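Local coordinates for uncharacterized protein (Escherichia coli O157:H7, PDB 4ZV9) that is of unknown function but, as a member of the dienelactone hydrolase family, probably hydrolyses ester or lactone bonds through an alpha/beta-hydrolase fold, at residues I17-P22 / I111-R116; N23-V28 / L78-G83; V48-N51 / P56-E59; A62-K67 / H211-P216. One frame throughout, in Å; residues are numbered along the deposited sequence.

Contact 1: I17-P22 / I111-R116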
loop_
_atom_site.group_PDB
_atom_site.type_symbol
_atom_site.label_atom_id
_atom_site.label_comp_id
_atom_site.label_asym_id
_atom_site.label_seq_id
_atom_site.Cartn_x
_atom_site.Cartn_y
_atom_site.Cartn_z
ATOM N N ILE A 17 17.008 2.178 -0.289
ATOM C CA ILE A 17 17.440 3.108 0.729
ATOM C C ILE A 17 17.210 2.466 2.075
ATOM O O ILE A 17 16.640 1.373 2.161
ATOM C CB ILE A 17 16.627 4.425 0.703
ATOM C CG1 ILE A 17 15.147 4.176 1.044
ATOM C CG2 ILE A 17 16.764 5.122 -0.641
ATOM C CD1 ILE A 17 14.402 5.446 1.417
ATOM N N THR A 18 17.649 3.143 3.119
ATOM C CA THR A 18 17.298 2.726 4.473
ATOM C C THR A 18 16.663 3.940 5.138
ATOM O O THR A 18 16.998 5.068 4.799
ATOM C CB THR A 18 18.497 2.236 5.302
ATOM O OG1 THR A 18 19.364 3.325 5.589
ATOM C CG2 THR A 18 19.283 1.156 4.559
ATOM N N TYR A 19 15.742 3.714 6.078
ATOM C CA TYR A 19 15.128 4.817 6.815
ATOM C C TYR A 19 14.924 4.369 8.262
ATOM O O TYR A 19 14.879 3.168 8.532
ATOM C CB TYR A 19 13.804 5.226 6.151
ATOM C CG TYR A 19 12.728 4.172 6.235
ATOM C CD1 TYR A 19 12.602 3.188 5.258
ATOM C CD2 TYR A 19 11.846 4.141 7.310
ATOM C CE1 TYR A 19 11.613 2.218 5.346
ATOM C CE2 TYR A 19 10.860 3.172 7.400
ATOM C CZ TYR A 19 10.748 2.218 6.416
ATOM O OH TYR A 19 9.791 1.245 6.526
ATOM N N PRO A 20 14.808 5.317 9.196
ATOM C CA PRO A 20 14.664 4.918 10.588
ATOM C C PRO A 20 13.254 4.512 11.007
ATOM O O PRO A 20 12.264 5.144 10.612
ATOM C CB PRO A 20 15.128 6.162 11.355
ATOM C CG PRO A 20 14.791 7.296 10.454
ATOM C CD PRO A 20 14.912 6.780 9.045
ATOM N N SER A 21 13.184 3.469 11.827
ATOM C CA SER A 21 11.931 2.992 12.409
ATOM C C SER A 21 12.241 2.689 13.871
ATOM O O SER A 21 12.430 1.524 14.241
ATOM C CB SER A 21 11.433 1.751 11.674
ATOM O OG SER A 21 10.214 1.281 12.228
ATOM N N PRO A 22 12.293 3.737 14.712
ATOM C CA PRO A 22 12.675 3.574 16.128
ATOM C C PRO A 22 11.776 2.657 16.949
ATOM O O PRO A 22 12.233 2.092 17.941
ATOM C CB PRO A 22 12.668 5.010 16.681
ATOM C CG PRO A 22 11.866 5.814 15.722
ATOM C CD PRO A 22 11.925 5.128 14.394
ATOM N N ILE A 111 5.696 6.223 6.378
ATOM C CA ILE A 111 4.809 7.372 6.166
ATOM C C ILE A 111 5.490 8.639 6.702
ATOM O O ILE A 111 5.547 9.679 6.029
ATOM C CB ILE A 111 3.447 7.198 6.860
ATOM C CG1 ILE A 111 2.660 6.063 6.212
ATOM C CG2 ILE A 111 2.624 8.502 6.791
ATOM C CD1 ILE A 111 1.413 5.630 6.981
ATOM N N GLU A 112 6.006 8.552 7.916
ATOM C CA GLU A 112 6.635 9.708 8.547
ATOM C C GLU A 112 7.879 10.168 7.792
ATOM O O GLU A 112 8.105 11.359 7.650
ATOM C CB GLU A 112 6.935 9.425 10.035
ATOM C CG GLU A 112 5.679 9.178 10.863
ATOM C CD GLU A 112 5.951 8.976 12.345
ATOM O OE1 GLU A 112 7.052 9.378 12.825
ATOM O OE2 GLU A 112 5.045 8.415 13.020
ATOM N N PHE A 113 8.675 9.210 7.333
ATOM C CA PHE A 113 9.866 9.495 6.577
ATOM C C PHE A 113 9.513 10.210 5.270
ATOM O O PHE A 113 10.173 11.180 4.904
ATOM C CB PHE A 113 10.636 8.192 6.293
ATOM C CG PHE A 113 11.921 8.388 5.523
ATOM C CD1 PHE A 113 13.056 8.865 6.147
ATOM C CD2 PHE A 113 11.989 8.061 4.182
ATOM C CE1 PHE A 113 14.237 9.046 5.435
ATOM C CE2 PHE A 113 13.167 8.232 3.462
ATOM C CZ PHE A 113 14.291 8.716 4.089
HETATM N N MSE A 114 8.463 9.760 4.591
HETATM C CA MSE A 114 8.056 10.379 3.327
HETATM C C MSE A 114 7.441 11.748 3.572
HETATM O O MSE A 114 7.467 12.601 2.687
HETATM C CB MSE A 114 7.122 9.454 2.538
HETATM C CG MSE A 114 7.856 8.240 1.978
HETATM SE SE MSE A 114 9.001 8.875 0.491
HETATM C CE MSE A 114 10.697 9.142 1.415
ATOM N N GLN A 115 6.882 11.972 4.761
ATOM C CA GLN A 115 6.324 13.291 5.116
ATOM C C GLN A 115 7.416 14.348 5.159
ATOM O O GLN A 115 7.202 15.488 4.766
ATOM C CB GLN A 115 5.632 13.273 6.498
ATOM C CG GLN A 115 4.177 12.793 6.493
ATOM C CD GLN A 115 3.587 12.494 7.872
ATOM O OE1 GLN A 115 4.307 12.300 8.840
ATOM N NE2 GLN A 115 2.266 12.391 7.942
ATOM N N ARG A 116 8.585 13.952 5.644
ATOM C CA ARG A 116 9.704 14.867 5.819
ATOM C C ARG A 116 10.755 14.807 4.710
ATOM O O ARG A 116 11.757 15.515 4.770
ATOM C CB ARG A 116 10.369 14.560 7.157
ATOM C CG ARG A 116 9.360 14.546 8.296
ATOM C CD ARG A 116 9.920 13.937 9.559
ATOM N NE ARG A 116 8.863 13.586 10.503
ATOM C CZ ARG A 116 8.526 14.256 11.601
ATOM N NH1 ARG A 116 9.169 15.358 11.980
ATOM N NH2 ARG A 116 7.528 13.798 12.343
#

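Contact 2: N23-V28 / L78-G83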
loop_
_atom_site.group_PDB
_atom_site.type_symbol
_atom_site.label_atom_id
_atom_site.label_comp_id
_atom_site.label_asym_id
_atom_site.label_seq_id
_atom_site.Cartn_x
_atom_site.Cartn_y
_atom_site.Cartn_z
ATOM N N ASN A 23 10.514 2.509 16.555
ATOM C CA ASN A 23 9.577 1.633 17.268
ATOM C C ASN A 23 9.322 0.343 16.502
ATOM O O ASN A 23 8.453 -0.436 16.858
ATOM C CB ASN A 23 8.268 2.375 17.479
ATOM C CG ASN A 23 8.471 3.673 18.222
ATOM O OD1 ASN A 23 8.109 4.731 17.732
ATOM N ND2 ASN A 23 9.102 3.606 19.379
ATOM N N GLY A 24 10.109 0.119 15.458
ATOM C CA GLY A 24 10.009 -1.082 14.656
ATOM C C GLY A 24 11.348 -1.788 14.651
ATOM O O GLY A 24 11.888 -2.099 15.713
ATOM N N HIS A 25 11.921 -1.984 13.469
ATOM C CA HIS A 25 13.176 -2.732 13.370
ATOM C C HIS A 25 14.428 -1.871 13.192
ATOM O O HIS A 25 15.438 -2.354 12.701
ATOM C CB HIS A 25 13.048 -3.780 12.265
ATOM C CG HIS A 25 12.026 -4.830 12.571
ATOM N ND1 HIS A 25 10.752 -4.810 12.039
ATOM C CD2 HIS A 25 12.072 -5.904 13.397
ATOM C CE1 HIS A 25 10.066 -5.840 12.506
ATOM N NE2 HIS A 25 10.849 -6.528 13.321
ATOM N N GLY A 26 14.371 -0.609 13.614
ATOM C CA GLY A 26 15.532 0.275 13.524
ATOM C C GLY A 26 15.762 0.845 12.130
ATOM O O GLY A 26 14.948 1.621 11.650
ATOM N N GLU A 27 16.870 0.485 11.482
ATOM C CA GLU A 27 17.147 0.990 10.141
ATOM C C GLU A 27 16.547 0.020 9.147
ATOM O O GLU A 27 17.094 -1.053 8.955
ATOM C CB GLU A 27 18.650 1.116 9.865
ATOM C CG GLU A 27 19.388 2.216 10.619
ATOM C CD GLU A 27 18.745 3.585 10.448
ATOM O OE1 GLU A 27 18.520 4.017 9.300
ATOM O OE2 GLU A 27 18.464 4.233 11.468
ATOM N N VAL A 28 15.474 0.435 8.478
ATOM C CA VAL A 28 14.728 -0.425 7.581
ATOM C C VAL A 28 15.019 -0.130 6.099
ATOM O O VAL A 28 15.027 1.019 5.670
ATOM C CB VAL A 28 13.222 -0.260 7.813
ATOM C CG1 VAL A 28 12.415 -1.173 6.899
ATOM C CG2 VAL A 28 12.879 -0.546 9.273
ATOM N N LEU A 78 10.682 -7.929 5.631
ATOM C CA LEU A 78 11.551 -9.043 5.995
ATOM C C LEU A 78 12.982 -8.606 6.230
ATOM O O LEU A 78 13.872 -9.448 6.349
ATOM C CB LEU A 78 11.513 -10.115 4.908
ATOM C CG LEU A 78 10.143 -10.761 4.686
ATOM C CD1 LEU A 78 10.250 -11.872 3.647
ATOM C CD2 LEU A 78 9.576 -11.315 5.997
ATOM N N ASN A 79 13.218 -7.300 6.343
ATOM C CA ASN A 79 14.588 -6.816 6.476
ATOM C C ASN A 79 15.304 -7.331 7.714
ATOM O O ASN A 79 16.522 -7.493 7.698
ATOM C CB ASN A 79 14.641 -5.299 6.430
ATOM C CG ASN A 79 16.059 -4.776 6.235
ATOM O OD1 ASN A 79 16.813 -5.262 5.377
ATOM N ND2 ASN A 79 16.416 -3.775 6.998
ATOM N N SER A 80 14.558 -7.619 8.777
ATOM C CA SER A 80 15.162 -8.109 10.014
ATOM C C SER A 80 15.550 -9.593 9.956
ATOM O O SER A 80 16.222 -10.080 10.856
ATOM C CB SER A 80 14.209 -7.896 11.200
ATOM O OG SER A 80 13.004 -8.637 11.059
ATOM N N VAL A 81 15.074 -10.318 8.944
ATOM C CA VAL A 81 15.345 -11.749 8.822
ATOM C C VAL A 81 15.964 -12.088 7.458
ATOM O O VAL A 81 15.690 -13.150 6.896
ATOM C CB VAL A 81 14.074 -12.602 9.109
ATOM C CG1 VAL A 81 13.693 -12.540 10.591
ATOM C CG2 VAL A 81 12.886 -12.165 8.255
ATOM N N GLY A 82 16.758 -11.155 6.921
ATOM C CA GLY A 82 17.492 -11.351 5.672
ATOM C C GLY A 82 16.893 -10.846 4.367
ATOM O O GLY A 82 17.495 -11.028 3.306
ATOM N N GLY A 83 15.692 -10.288 4.409
ATOM C CA GLY A 83 15.036 -9.794 3.198
ATOM C C GLY A 83 14.239 -10.845 2.459
ATOM O O GLY A 83 14.295 -12.032 2.808
#

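Contact 3: V48-N51 / P56-E59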
loop_
_atom_site.group_PDB
_atom_site.type_symbol
_atom_site.label_atom_id
_atom_site.label_comp_id
_atom_site.label_asym_id
_atom_site.label_seq_id
_atom_site.Cartn_x
_atom_site.Cartn_y
_atom_site.Cartn_z
ATOM N N VAL A 48 2.549 -0.891 0.556
ATOM C CA VAL A 48 2.734 -1.970 1.511
ATOM C C VAL A 48 2.508 -3.319 0.853
ATOM O O VAL A 48 1.452 -3.575 0.255
ATOM C CB VAL A 48 1.773 -1.850 2.703
ATOM C CG1 VAL A 48 2.112 -2.897 3.759
ATOM C CG2 VAL A 48 1.821 -0.451 3.295
ATOM N N HIS A 49 3.482 -4.208 1.011
ATOM C CA HIS A 49 3.404 -5.540 0.401
ATOM C C HIS A 49 2.380 -6.476 1.047
ATOM O O HIS A 49 1.644 -6.094 1.972
ATOM C CB HIS A 49 4.799 -6.204 0.376
ATOM C CG HIS A 49 5.461 -6.330 1.725
ATOM N ND1 HIS A 49 4.988 -7.167 2.713
ATOM C CD2 HIS A 49 6.609 -5.798 2.208
ATOM C CE1 HIS A 49 5.801 -7.128 3.757
ATOM N NE2 HIS A 49 6.794 -6.306 3.476
ATOM N N GLU A 50 2.316 -7.705 0.525
ATOM C CA GLU A 50 1.385 -8.717 0.999
ATOM C C GLU A 50 1.995 -9.477 2.199
ATOM O O GLU A 50 2.789 -8.907 2.972
ATOM C CB GLU A 50 0.989 -9.630 -0.194
ATOM C CG GLU A 50 0.343 -8.871 -1.360
ATOM C CD GLU A 50 0.092 -9.725 -2.610
ATOM O OE1 GLU A 50 1.029 -10.389 -3.070
ATOM O OE2 GLU A 50 -1.020 -9.688 -3.179
ATOM N N ASN A 51 1.677 -10.758 2.343
ATOM C CA ASN A 51 2.178 -11.560 3.464
ATOM C C ASN A 51 3.482 -12.311 3.205
ATOM O O ASN A 51 3.792 -13.288 3.902
ATOM C CB ASN A 51 1.110 -12.565 3.904
ATOM C CG ASN A 51 0.730 -13.550 2.813
ATOM O OD1 ASN A 51 1.058 -13.375 1.652
ATOM N ND2 ASN A 51 -0.011 -14.580 3.189
ATOM N N PRO A 56 9.131 -9.198 -6.299
ATOM C CA PRO A 56 9.155 -8.401 -7.535
ATOM C C PRO A 56 7.831 -7.741 -7.964
ATOM O O PRO A 56 7.866 -6.702 -8.629
ATOM C CB PRO A 56 9.653 -9.396 -8.578
ATOM C CG PRO A 56 10.523 -10.330 -7.789
ATOM C CD PRO A 56 9.782 -10.505 -6.479
ATOM N N TYR A 57 6.696 -8.346 -7.629
ATOM C CA TYR A 57 5.392 -7.759 -7.951
ATOM C C TYR A 57 5.207 -6.427 -7.264
ATOM O O TYR A 57 4.873 -5.437 -7.908
ATOM C CB TYR A 57 4.263 -8.715 -7.562
ATOM C CG TYR A 57 2.907 -8.065 -7.319
ATOM C CD1 TYR A 57 2.205 -7.442 -8.352
ATOM C CD2 TYR A 57 2.311 -8.126 -6.062
ATOM C CE1 TYR A 57 0.943 -6.885 -8.133
ATOM C CE2 TYR A 57 1.069 -7.578 -5.831
ATOM C CZ TYR A 57 0.379 -6.958 -6.864
ATOM O OH TYR A 57 -0.873 -6.406 -6.608
ATOM N N ILE A 58 5.500 -6.368 -5.971
ATOM C CA ILE A 58 5.366 -5.112 -5.233
ATOM C C ILE A 58 6.361 -4.056 -5.721
ATOM O O ILE A 58 6.036 -2.865 -5.795
ATOM C CB ILE A 58 5.511 -5.332 -3.716
ATOM C CG1 ILE A 58 4.394 -6.252 -3.226
ATOM C CG2 ILE A 58 5.490 -3.993 -2.981
ATOM C CD1 ILE A 58 2.985 -5.666 -3.365
ATOM N N GLU A 59 7.579 -4.472 -6.039
ATOM C CA GLU A 59 8.559 -3.532 -6.591
ATOM C C GLU A 59 8.039 -2.948 -7.907
ATOM O O GLU A 59 8.186 -1.746 -8.178
ATOM C CB GLU A 59 9.932 -4.199 -6.763
ATOM C CG GLU A 59 10.593 -4.503 -5.427
ATOM C CD GLU A 59 12.004 -5.079 -5.567
ATOM O OE1 GLU A 59 12.275 -5.704 -6.597
ATOM O OE2 GLU A 59 12.811 -4.921 -4.633
HETATM O O HOH W 1 -2.368 -8.157 -4.832
#

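Contact 4: A62-K67 / H211-P216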
loop_
_atom_site.group_PDB
_atom_site.type_symbol
_atom_site.label_atom_id
_atom_site.label_comp_id
_atom_site.label_asym_id
_atom_site.label_seq_id
_atom_site.Cartn_x
_atom_site.Cartn_y
_atom_site.Cartn_z
ATOM N N ALA A 62 5.481 -0.299 -7.185
ATOM C CA ALA A 62 6.142 0.941 -6.803
ATOM C C ALA A 62 6.552 1.722 -8.044
ATOM O O ALA A 62 6.365 2.949 -8.104
ATOM C CB ALA A 62 7.316 0.670 -5.895
ATOM N N ARG A 63 7.081 1.033 -9.042
ATOM C CA ARG A 63 7.437 1.682 -10.293
ATOM C C ARG A 63 6.202 2.225 -11.031
ATOM O O ARG A 63 6.262 3.312 -11.608
ATOM C CB ARG A 63 8.245 0.757 -11.192
ATOM C CG ARG A 63 9.614 0.399 -10.630
ATOM C CD ARG A 63 10.487 -0.306 -11.666
ATOM N NE ARG A 63 9.971 -1.608 -12.072
ATOM C CZ ARG A 63 10.239 -2.761 -11.473
ATOM N NH1 ARG A 63 10.995 -2.820 -10.376
ATOM N NH2 ARG A 63 9.721 -3.879 -11.957
ATOM N N ARG A 64 5.078 1.513 -10.970
ATOM C CA ARG A 64 3.825 2.010 -11.588
ATOM C C ARG A 64 3.366 3.312 -10.923
ATOM O O ARG A 64 2.880 4.212 -11.593
ATOM C CB ARG A 64 2.705 0.990 -11.494
ATOM C CG ARG A 64 3.030 -0.343 -12.159
ATOM C CD ARG A 64 1.898 -1.340 -11.976
ATOM N NE ARG A 64 2.385 -2.701 -12.102
ATOM C CZ ARG A 64 1.637 -3.786 -12.002
ATOM N NH1 ARG A 64 0.319 -3.684 -11.833
ATOM N NH2 ARG A 64 2.212 -4.986 -12.106
ATOM N N VAL A 65 3.526 3.396 -9.609
ATOM C CA VAL A 65 3.200 4.605 -8.883
ATOM C C VAL A 65 4.077 5.775 -9.332
ATOM O O VAL A 65 3.587 6.898 -9.518
ATOM C CB VAL A 65 3.319 4.396 -7.355
ATOM C CG1 VAL A 65 3.142 5.710 -6.610
ATOM C CG2 VAL A 65 2.271 3.385 -6.895
ATOM N N ALA A 66 5.369 5.528 -9.486
ATOM C CA ALA A 66 6.276 6.571 -9.947
ATOM C C ALA A 66 5.962 6.982 -11.388
ATOM O O ALA A 66 6.100 8.151 -11.736
ATOM C CB ALA A 66 7.733 6.129 -9.813
ATOM N N LYS A 67 5.584 6.028 -12.233
ATOM C CA LYS A 67 5.181 6.359 -13.617
ATOM C C LYS A 67 3.973 7.281 -13.621
ATOM O O LYS A 67 3.824 8.083 -14.523
ATOM C CB LYS A 67 4.822 5.104 -14.416
ATOM C CG LYS A 67 6.022 4.295 -14.856
ATOM C CD LYS A 67 6.645 4.836 -16.127
ATOM C CE LYS A 67 5.816 4.469 -17.344
ATOM N NZ LYS A 67 6.621 4.713 -18.567
ATOM N N HIS A 211 -5.217 -8.332 -8.379
ATOM C CA HIS A 211 -4.278 -7.377 -8.958
ATOM C C HIS A 211 -2.872 -7.976 -9.110
ATOM O O HIS A 211 -2.047 -7.431 -9.856
ATOM C CB HIS A 211 -4.196 -6.134 -8.084
ATOM C CG HIS A 211 -3.388 -5.030 -8.687
ATOM N ND1 HIS A 211 -2.064 -4.821 -8.368
ATOM C CD2 HIS A 211 -3.711 -4.087 -9.607
ATOM C CE1 HIS A 211 -1.606 -3.794 -9.061
ATOM N NE2 HIS A 211 -2.586 -3.330 -9.818
ATOM N N ASN A 212 -2.595 -9.084 -8.423
ATOM C CA ASN A 212 -1.262 -9.686 -8.468
ATOM C C ASN A 212 -1.088 -10.536 -9.724
ATOM O O ASN A 212 -1.464 -11.702 -9.771
ATOM C CB ASN A 212 -0.967 -10.494 -7.207
ATOM C CG ASN A 212 0.502 -10.928 -7.116
ATOM O OD1 ASN A 212 1.212 -10.995 -8.129
ATOM N ND2 ASN A 212 0.971 -11.211 -5.881
ATOM N N ASP A 213 -0.432 -9.940 -10.711
ATOM C CA ASP A 213 -0.192 -10.578 -11.997
ATOM C C ASP A 213 0.846 -11.716 -11.969
ATOM O O ASP A 213 1.043 -12.380 -12.981
ATOM C CB ASP A 213 0.165 -9.512 -13.034
ATOM C CG ASP A 213 1.246 -8.586 -12.546
ATOM O OD1 ASP A 213 2.415 -9.010 -12.565
ATOM O OD2 ASP A 213 0.913 -7.458 -12.109
ATOM N N SER A 214 1.462 -11.980 -10.816
ATOM C CA SER A 214 2.382 -13.114 -10.694
ATOM C C SER A 214 1.679 -14.369 -10.138
ATOM O O SER A 214 2.328 -15.407 -9.946
ATOM C CB SER A 214 3.572 -12.750 -9.806
ATOM O OG SER A 214 3.193 -12.615 -8.428
ATOM N N THR A 215 0.368 -14.303 -9.928
ATOM C CA THR A 215 -0.384 -15.447 -9.365
ATOM C C THR A 215 -1.555 -15.836 -10.262
ATOM O O THR A 215 -2.024 -15.028 -11.062
ATOM C CB THR A 215 -0.999 -15.130 -7.989
ATOM O OG1 THR A 215 -2.115 -14.233 -8.155
ATOM C CG2 THR A 215 0.019 -14.497 -7.063
ATOM N N PRO A 216 -2.055 -17.074 -10.111
ATOM C CA PRO A 216 -3.213 -17.517 -10.898
ATOM C C PRO A 216 -4.536 -16.784 -10.581
ATOM O O PRO A 216 -5.500 -16.926 -11.326
ATOM C CB PRO A 216 -3.338 -19.013 -10.554
ATOM C CG PRO A 216 -2.042 -19.404 -9.941
ATOM C CD PRO A 216 -1.479 -18.167 -9.303
HETATM O O HOH W 2 -1.410 -5.993 -11.793
#

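Contact 1: I17-P22 / I111-R116
Phe-113 reaches from helix 100-116 to the outermost sheet strand 12-21 and meets it through apolar and ring contacts alone. The chief one is a CH-pi contact: Tyr-19 CB stands 3.6 Å from the centroid of the Phe-113 ring, only 9° off the ring normal, so the methylene lies over the face, almost at its centre. Apolar packing fills the flanks. Ile-17 CD1 approaches Phe-113 CE2 at 3.7 Å, the two side chains coming from opposite directions, while Pro-20 CD lies 4.0 Å from Phe-113 CD1, these two side chains crossing at about a right angle. The two aromatic rings form an oblique pair, centroids 5.8 Å apart and planes at 33°. Tyr-19 CG lies between the backbone N and the carbonyl carbon (chi1 67°), a turn that leaves CB to Phe-113 and carries the phenol away to the Asp-106 carbonyl O in the same helix. Beside it, Ser-21 OG bonds Asp-106 OD1. Strand and helix thus adhere at this edge of the sheet by dispersion and CH-pi attraction, without direction from polar groups in the patch itself; the directional bonds come from the phenol and hydroxyl next to it.

Contact 2: N23-V28 / L78-G83
His-25 and Ser-80 meet first along the loop that leads from strand 12-21 to strand 28-35. With CG beside the backbone N (chi1 -65°) the imidazole is carried toward Ser-80, and chi2 near 100° turns one face to it: Ser-80 OG lies 3.6 Å above the ring plane, nearer the edge of the ring than its centre, and Ser-80 CB touches His-25 CD2 at 3.7 Å. Its ND1 bonds the carboxylate of Asp-106 on helix 100-116, fixing how the ring is turned. After Gly-26 comes Glu-27, whose carboxylate leads off while its carbonyl lies alongside the side-chain amide of Asn-79. Val-28 begins the next strand, its backbone pairing with Tyr-19, and the same Asn-79 amide packs beside its CA. The opposing loop is shaped from within: Leu-78 O accepts from Val-81 N at 3.0 Å and from Gly-83 N at 2.8 Å, the donors reaching it from opposite faces of the carbonyl plane. This surface contact joins the hairpin link between the first two strands to the loop after strand 71-75, two connections that come together because strands 12-21 and 71-75 flank strand 28-35 in the 1-2-4-3-5-6 sheet order of the alpha/beta-hydrolase fold.

Contact 3: V48-N51 / P56-E59
Ile-58, on the first turn of helix 56-67, has the largest share of this buried contact and lays its longer branch against His-49. CG1 stands beside the backbone N, anti to the carbonyl carbon (chi1 -62°), which puts Ile-58 CG1 3.6 Å from His-49 CB; the terminal Ile-58 CD1 then rests 3.8 Å from His-49 CA, while CG2 flanks the same methylene less closely. His-49 offers only its backbone and CB to the helix, for its imidazole leads the other way. There His-49 ND1 donates to Glu-50 O at 2.8 Å, nearly straight at 164° and with the acceptor in the ring plane. With NE2 receiving the backbone N-H of Gly-77 and Phe-107 meeting the ring edge-to-face, the imidazole is held at both nitrogens. The segment 48-51 leaves the C-terminal end of parallel strand 42-48, on the side of the sheet where alpha/beta hydrolases keep their active site, and a short loop then enters helix 56-67 in the usual strand-to-helix connection. Glu-50 runs out extended from that loop and crosses the phenol of Tyr-57 at about a right angle, the carboxylate and ring planes 49° apart, with Glu-50 OE1 3.9 Å from Tyr-57 CE2. A water ties the two polar ends, donating to Glu-50 OE2 at 2.6 Å and lying 2.9 Å from Tyr-57 OH. The other oxygen, OE1, forms a salt bridge with Arg-52, and Tyr-57 OH has a second partner in His-211 ND1.

Contact 4: A62-K67 / H211-P216
Arg-64 points its guanidinium out from helix 56-67 to Asp-213, and the two form a salt bridge in which NH2 donates to OD2 at 2.8 Å, nearly straight with an N-H...O angle of 168°. The oxygen sits at the guanidinium edge, essentially in its plane, and is met on its syn side, 24° out of the carboxylate plane. NH2 also pairs with Asp-60 one helical turn earlier. Even the nearest CA atoms of the two segments, those of Arg-64 and His-211, are 12.7 Å apart, and the arginine chain, extended from CG to NE, bridges the gap to the loop. One water completes the network: it accepts from Arg-64 NH1 at 2.9 Å and donates to Asp-213 OD2 and to His-211 O, while lying over the centre of one face of the His-211 ring. Asp-213 OD2 thus takes two donors. The segment 211-216 presents this acceptor from a type I beta turn, Asn-212 to Thr-215, combined with an Asx turn. Asn-212 OD1 accepts both Ser-214 N, at 2.9 Å, and Ser-214 OG, which reach it from the same face of its plane; Asn-212 O accepts Thr-215 N and Thr-215 OG1. The Arg-64 and His-211 side chains run past one another in opposite senses, His-211 CE1 3.4 Å from Arg-64 NH1 and the two planes 47° apart. Asn-2 OD1 accepts from both that NH1 and His-211 NE2, while ND1 is satisfied by Tyr-57.

How the contacts relate
Contacts 3 and 4 are buried and share helix 56-67: its first turn packs on the loop after strand 42-48, its later part reaches the loop before helix 220-237. Their centres lie about 8 Å apart, and Tyr-57 with His-211 joins them directly. Contact 1 is partly buried and contact 2 lies at the surface; the two are linked by strand pairing, Tyr-19 with Val-28 and probably Ser-21 with Gly-26, and both lean on Asp-106 of helix 100-116. The chemistry follows: apolar and ring packing at the sheet edge in contact 1, face-on and side-chain packing of small surface loops in contact 2, mixed packing with a water in contact 3, and charge with dense hydrogen bonding in contact 4.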